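Local coordinates for protein DHC, diheme cytochrome c (Rhodobacter sphaeroides, PDB 2FWT) that carries two covalently bound c-type hemes and probably transfers electrons to SHP, the sphaeroides heme protein, at residues 22-31 against 56-65. Numbering follows the deposited sequence.
Sequences AALLPARSWT and ESYLVANAAD. With HEC (heme c), chain C.
Leu59 crosses the indole of Trp30 at about a right angle: its CB sits over the five-membered ring, 3.8 Å from the centroid, in a CH-pi contact 18° off the ring normal, while CD2 covers the centre of the ring system and CD1 reaches Trp30 CE3. Leu25 CB lies over the opposite face, toward its rim, and the CB of Ala63 abuts the edge. Rotation of the indole is fixed by a bond in its own plane, Trp30 NE1 to Ala22 O at 2.9 Å, which uses a carbonyl lone pair and ties the helix back to the 3-10 segment before it. With CG beside the backbone N (chi1 -68°), the far end of the ring points to the heme, Trp30 CZ3 standing 3.8 Å from the porphyrin methyl CMB. Replacing Trp30 by alanine is likely to open a gap between Leu59, Leu25 and the heme methyl and to leave the Ala22 carbonyl without its indole donor. The motif is an antiparallel pair of helices, 27-34 and 49-61; the axes of their segments 27-31 and 56-61 approach to 8.6 Å at an angle of 162°. Leu25 and Trp30 line the heme pocket of this diheme cytochrome c, with 56-65 packed behind them. Ala27 CB meets Val60 CG1 where the two backbones draw near, their CA atoms 4.6 Å apart. Polar groups border the pair. Ala64 N meets Leu25 O at 2.8 Å, from above the carbonyl plane. Beside the start of helix 27-34, Asp65 OD1 takes the Ala27 N-H on its syn side, 2.8 Å from Ala27 N; Asp65 OD2 shares a water with Arg28 N and NH1, the guanidinium itself staying beyond salt-bridge range. Further along, Thr31 OG1 donates to the anti side of Glu56 OE2 at 2.8 Å, brought there by an extended glutamate chain whose OE1 pairs with Arg52.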
loop_
_atom_site.group_PDB
_atom_site.type_symbol
_atom_site.label_atom_id
_atom_site.label_comp_id
_atom_site.label_asym_id
_atom_site.label_seq_id
_atom_site.Cartn_x
_atom_site.Cartn_y
_atom_site.Cartn_z
ATOM N N ALA A 22 3.246 -6.092 -0.276
ATOM C CA ALA A 22 3.204 -6.472 1.132
ATOM C C ALA A 22 4.415 -6.020 1.939
ATOM O O ALA A 22 4.274 -5.600 3.083
ATOM C CB ALA A 22 3.006 -7.979 1.250
ATOM N N ALA A 23 5.591 -6.065 1.320
ATOM C CA ALA A 23 6.839 -5.768 1.995
ATOM C C ALA A 23 6.929 -4.343 2.497
ATOM O O ALA A 23 7.843 -4.013 3.272
ATOM C CB ALA A 23 7.956 -6.039 1.047
ATOM N N LEU A 24 6.029 -3.480 2.044
ATOM C CA LEU A 24 6.118 -2.063 2.397
ATOM C C LEU A 24 5.564 -1.681 3.783
ATOM O O LEU A 24 5.917 -0.620 4.302
ATOM C CB LEU A 24 5.455 -1.227 1.318
ATOM C CG LEU A 24 6.249 -0.631 0.134
ATOM C CD1 LEU A 24 7.661 -1.093 -0.095
ATOM C CD2 LEU A 24 5.433 -0.537 -1.115
ATOM N N LEU A 25 4.710 -2.517 4.373
ATOM C CA LEU A 25 4.154 -2.249 5.693
ATOM C C LEU A 25 4.368 -3.434 6.621
ATOM O O LEU A 25 4.440 -4.590 6.178
ATOM C CB LEU A 25 2.642 -1.951 5.614
ATOM C CG LEU A 25 2.245 -0.602 4.978
ATOM C CD1 LEU A 25 0.749 -0.536 4.837
ATOM C CD2 LEU A 25 2.728 0.545 5.846
ATOM N N PRO A 26 4.453 -3.156 7.920
ATOM C CA PRO A 26 4.501 -4.253 8.871
ATOM C C PRO A 26 3.158 -4.968 9.033
ATOM O O PRO A 26 2.089 -4.411 8.739
ATOM C CB PRO A 26 4.914 -3.576 10.157
ATOM C CG PRO A 26 4.419 -2.163 10.022
ATOM C CD PRO A 26 4.553 -1.829 8.574
ATOM N N ALA A 27 3.221 -6.188 9.537
ATOM C CA ALA A 27 2.024 -7.036 9.686
ATOM C C ALA A 27 0.900 -6.341 10.432
ATOM O O ALA A 27 -0.268 -6.387 10.001
ATOM C CB ALA A 27 2.376 -8.342 10.328
ATOM N N ARG A 28 1.218 -5.670 11.524
ATOM C CA ARG A 28 0.162 -5.033 12.319
ATOM C C ARG A 28 -0.609 -3.953 11.563
ATOM O O ARG A 28 -1.784 -3.740 11.819
ATOM C CB ARG A 28 0.734 -4.451 13.591
ATOM C CG ARG A 28 1.643 -3.261 13.405
ATOM C CD ARG A 28 2.408 -3.031 14.718
ATOM N NE ARG A 28 3.305 -1.899 14.596
ATOM C CZ ARG A 28 4.538 -1.945 14.075
ATOM N NH1 ARG A 28 5.062 -3.075 13.641
ATOM N NH2 ARG A 28 5.244 -0.830 13.994
ATOM N N SER A 29 0.071 -3.293 10.622
ATOM C CA SER A 29 -0.516 -2.268 9.764
ATOM C C SER A 29 -1.460 -2.894 8.732
ATOM O O SER A 29 -2.574 -2.424 8.539
ATOM C CB SER A 29 0.568 -1.446 9.072
ATOM O OG SER A 29 1.330 -0.669 10.011
ATOM N N TRP A 30 -1.033 -3.968 8.074
ATOM C CA TRP A 30 -1.942 -4.678 7.178
ATOM C C TRP A 30 -3.176 -5.192 7.914
ATOM O O TRP A 30 -4.296 -5.069 7.415
ATOM C CB TRP A 30 -1.233 -5.807 6.475
ATOM C CG TRP A 30 -0.183 -5.393 5.469
ATOM C CD1 TRP A 30 1.111 -5.771 5.462
ATOM C CD2 TRP A 30 -0.361 -4.558 4.324
ATOM N NE1 TRP A 30 1.745 -5.231 4.424
ATOM C CE2 TRP A 30 0.870 -4.492 3.681
ATOM C CE3 TRP A 30 -1.457 -3.856 3.779
ATOM C CZ2 TRP A 30 1.071 -3.761 2.506
ATOM C CZ3 TRP A 30 -1.269 -3.138 2.593
ATOM C CH2 TRP A 30 -0.024 -3.102 1.969
ATOM N N THR A 31 -2.998 -5.745 9.100
ATOM C CA THR A 31 -4.146 -6.250 9.874
ATOM C C THR A 31 -5.109 -5.094 10.214
ATOM O O THR A 31 -6.339 -5.220 10.118
ATOM C CB THR A 31 -3.662 -6.993 11.133
ATOM O OG1 THR A 31 -3.043 -8.216 10.731
ATOM C CG2 THR A 31 -4.795 -7.267 12.089
ATOM N N GLU A 56 -5.512 -10.743 3.774
ATOM C CA GLU A 56 -4.789 -10.404 4.989
ATOM C C GLU A 56 -3.682 -11.409 5.290
ATOM O O GLU A 56 -2.566 -11.063 5.665
ATOM C CB GLU A 56 -5.743 -10.268 6.170
ATOM C CG GLU A 56 -5.029 -9.787 7.414
ATOM C CD GLU A 56 -5.922 -9.611 8.622
ATOM O OE1 GLU A 56 -7.162 -9.573 8.452
ATOM O OE2 GLU A 56 -5.362 -9.518 9.738
ATOM N N SER A 57 -3.982 -12.679 5.148
ATOM C CA SER A 57 -2.972 -13.702 5.407
ATOM C C SER A 57 -1.740 -13.523 4.498
ATOM O O SER A 57 -0.600 -13.627 4.958
ATOM C CB SER A 57 -3.580 -15.110 5.270
ATOM O OG SER A 57 -2.528 -16.091 5.275
ATOM N N TYR A 58 -1.965 -13.222 3.217
ATOM C CA TYR A 58 -0.883 -13.003 2.279
ATOM C C TYR A 58 -0.068 -11.770 2.682
ATOM O O TYR A 58 1.170 -11.822 2.707
ATOM C CB TYR A 58 -1.427 -12.863 0.835
ATOM C CG TYR A 58 -0.422 -12.261 -0.118
ATOM C CD1 TYR A 58 0.552 -13.041 -0.699
ATOM C CD2 TYR A 58 -0.441 -10.899 -0.432
ATOM C CE1 TYR A 58 1.512 -12.486 -1.524
ATOM C CE2 TYR A 58 0.510 -10.344 -1.290
ATOM C CZ TYR A 58 1.466 -11.145 -1.834
ATOM O OH TYR A 58 2.411 -10.628 -2.676
ATOM N N LEU A 59 -0.757 -10.677 3.002
ATOM C CA LEU A 59 -0.082 -9.425 3.333
ATOM C C LEU A 59 0.760 -9.596 4.585
ATOM O O LEU A 59 1.938 -9.231 4.625
ATOM C CB LEU A 59 -1.079 -8.290 3.453
ATOM C CG LEU A 59 -1.799 -7.871 2.169
ATOM C CD1 LEU A 59 -2.987 -6.954 2.498
ATOM C CD2 LEU A 59 -0.859 -7.199 1.218
ATOM N N VAL A 60 0.180 -10.222 5.602
ATOM C CA VAL A 60 0.882 -10.472 6.849
ATOM C C VAL A 60 2.102 -11.371 6.664
ATOM O O VAL A 60 3.188 -11.075 7.190
ATOM C CB VAL A 60 -0.104 -11.040 7.907
ATOM C CG1 VAL A 60 0.604 -11.616 9.138
ATOM C CG2 VAL A 60 -1.038 -9.935 8.343
ATOM N N ALA A 61 1.935 -12.452 5.903
ATOM C CA ALA A 61 3.014 -13.418 5.688
ATOM C C ALA A 61 4.175 -12.823 4.919
ATOM O O ALA A 61 5.293 -13.329 5.033
ATOM C CB ALA A 61 2.485 -14.657 4.928
ATOM N N ASN A 62 3.909 -11.766 4.150
ATOM C CA ASN A 62 4.893 -11.117 3.319
ATOM C C ASN A 62 5.228 -9.686 3.717
ATOM O O ASN A 62 5.871 -8.958 2.972
ATOM C CB ASN A 62 4.440 -11.220 1.866
ATOM C CG ASN A 62 4.440 -12.631 1.387
ATOM O OD1 ASN A 62 5.506 -13.143 1.093
ATOM N ND2 ASN A 62 3.272 -13.303 1.356
ATOM N N ALA A 63 4.893 -9.342 4.957
ATOM C CA ALA A 63 4.977 -7.984 5.456
ATOM C C ALA A 63 6.445 -7.571 5.645
ATOM O O ALA A 63 7.365 -8.419 5.610
ATOM C CB ALA A 63 4.222 -7.893 6.748
ATOM N N ALA A 64 6.659 -6.277 5.813
ATOM C CA ALA A 64 7.981 -5.713 6.060
ATOM C C ALA A 64 8.746 -6.363 7.217
ATOM O O ALA A 64 9.988 -6.468 7.163
ATOM C CB ALA A 64 7.868 -4.221 6.296
ATOM N N ASP A 65 8.017 -6.774 8.255
ATOM C CA ASP A 65 8.596 -7.392 9.451
ATOM C C ASP A 65 8.400 -8.903 9.512
ATOM O O ASP A 65 8.585 -9.499 10.565
ATOM C CB ASP A 65 8.044 -6.739 10.716
ATOM C CG ASP A 65 6.534 -6.857 10.838
ATOM O OD1 ASP A 65 5.854 -7.197 9.832
ATOM O OD2 ASP A 65 6.021 -6.610 11.946
HETATM FE FE HEC C . -6.689 1.417 -0.618
HETATM C CHA HEC C . -4.975 4.172 0.333
HETATM C CHB HEC C . -4.249 -0.580 0.746
HETATM C CHC HEC C . -8.339 -1.350 -1.675
HETATM C CHD HEC C . -9.202 3.367 -1.841
HETATM N NA HEC C . -4.938 1.721 0.324
HETATM C C1A HEC C . -4.407 2.962 0.631
HETATM C C2A HEC C . -3.161 2.809 1.322
HETATM C C3A HEC C . -2.946 1.481 1.429
HETATM C C4A HEC C . -4.056 0.782 0.801
HETATM C CMA HEC C . -1.755 0.794 2.071
HETATM C CAA HEC C . -2.275 3.962 1.807
HETATM C CBA HEC C . -1.409 4.550 0.695
HETATM C CGA HEC C . -0.379 5.486 1.297
HETATM O O1A HEC C . 0.666 4.989 1.764
HETATM O O2A HEC C . -0.596 6.727 1.302
HETATM N NB HEC C . -6.357 -0.585 -0.494
HETATM C C1B HEC C . -5.333 -1.209 0.179
HETATM C C2B HEC C . -5.565 -2.635 0.165
HETATM C C3B HEC C . -6.720 -2.841 -0.501
HETATM C C4B HEC C . -7.194 -1.557 -0.979
HETATM C CMB HEC C . -4.641 -3.631 0.901
HETATM C CAB HEC C . -7.466 -4.166 -0.775
HETATM C CBB HEC C . -7.991 -4.763 0.349
HETATM N NC HEC C . -8.431 1.090 -1.589
HETATM C C1C HEC C . -8.929 -0.146 -1.945
HETATM C C2C HEC C . -10.146 0.035 -2.693
HETATM C C3C HEC C . -10.408 1.343 -2.734
HETATM C C4C HEC C . -9.321 2.021 -2.048
HETATM C CMC HEC C . -10.984 -1.115 -3.272
HETATM C CAC HEC C . -11.636 2.039 -3.384
HETATM C CBC HEC C . -12.898 1.640 -3.030
HETATM N ND HEC C . -7.025 3.381 -0.710
HETATM C C1D HEC C . -8.163 3.995 -1.234
HETATM C C2D HEC C . -8.070 5.428 -1.064
HETATM C C3D HEC C . -6.763 5.700 -0.390
HETATM C C4D HEC C . -6.179 4.374 -0.213
HETATM C CMD HEC C . -9.092 6.463 -1.433
HETATM C CAD HEC C . -6.233 7.075 -0.004
HETATM C CBD HEC C . -5.419 7.633 -1.179
HETATM C CGD HEC C . -4.926 9.033 -0.907
HETATM O O1D HEC C . -4.935 9.441 0.280
HETATM O O2D HEC C . -4.516 9.721 -1.896
HETATM O O HOH W 1 3.697 -8.180 -2.136
HETATM O O HOH W 2 3.704 -5.814 12.931
HETATM O O HOH W 3 -8.106 -7.561 9.933
#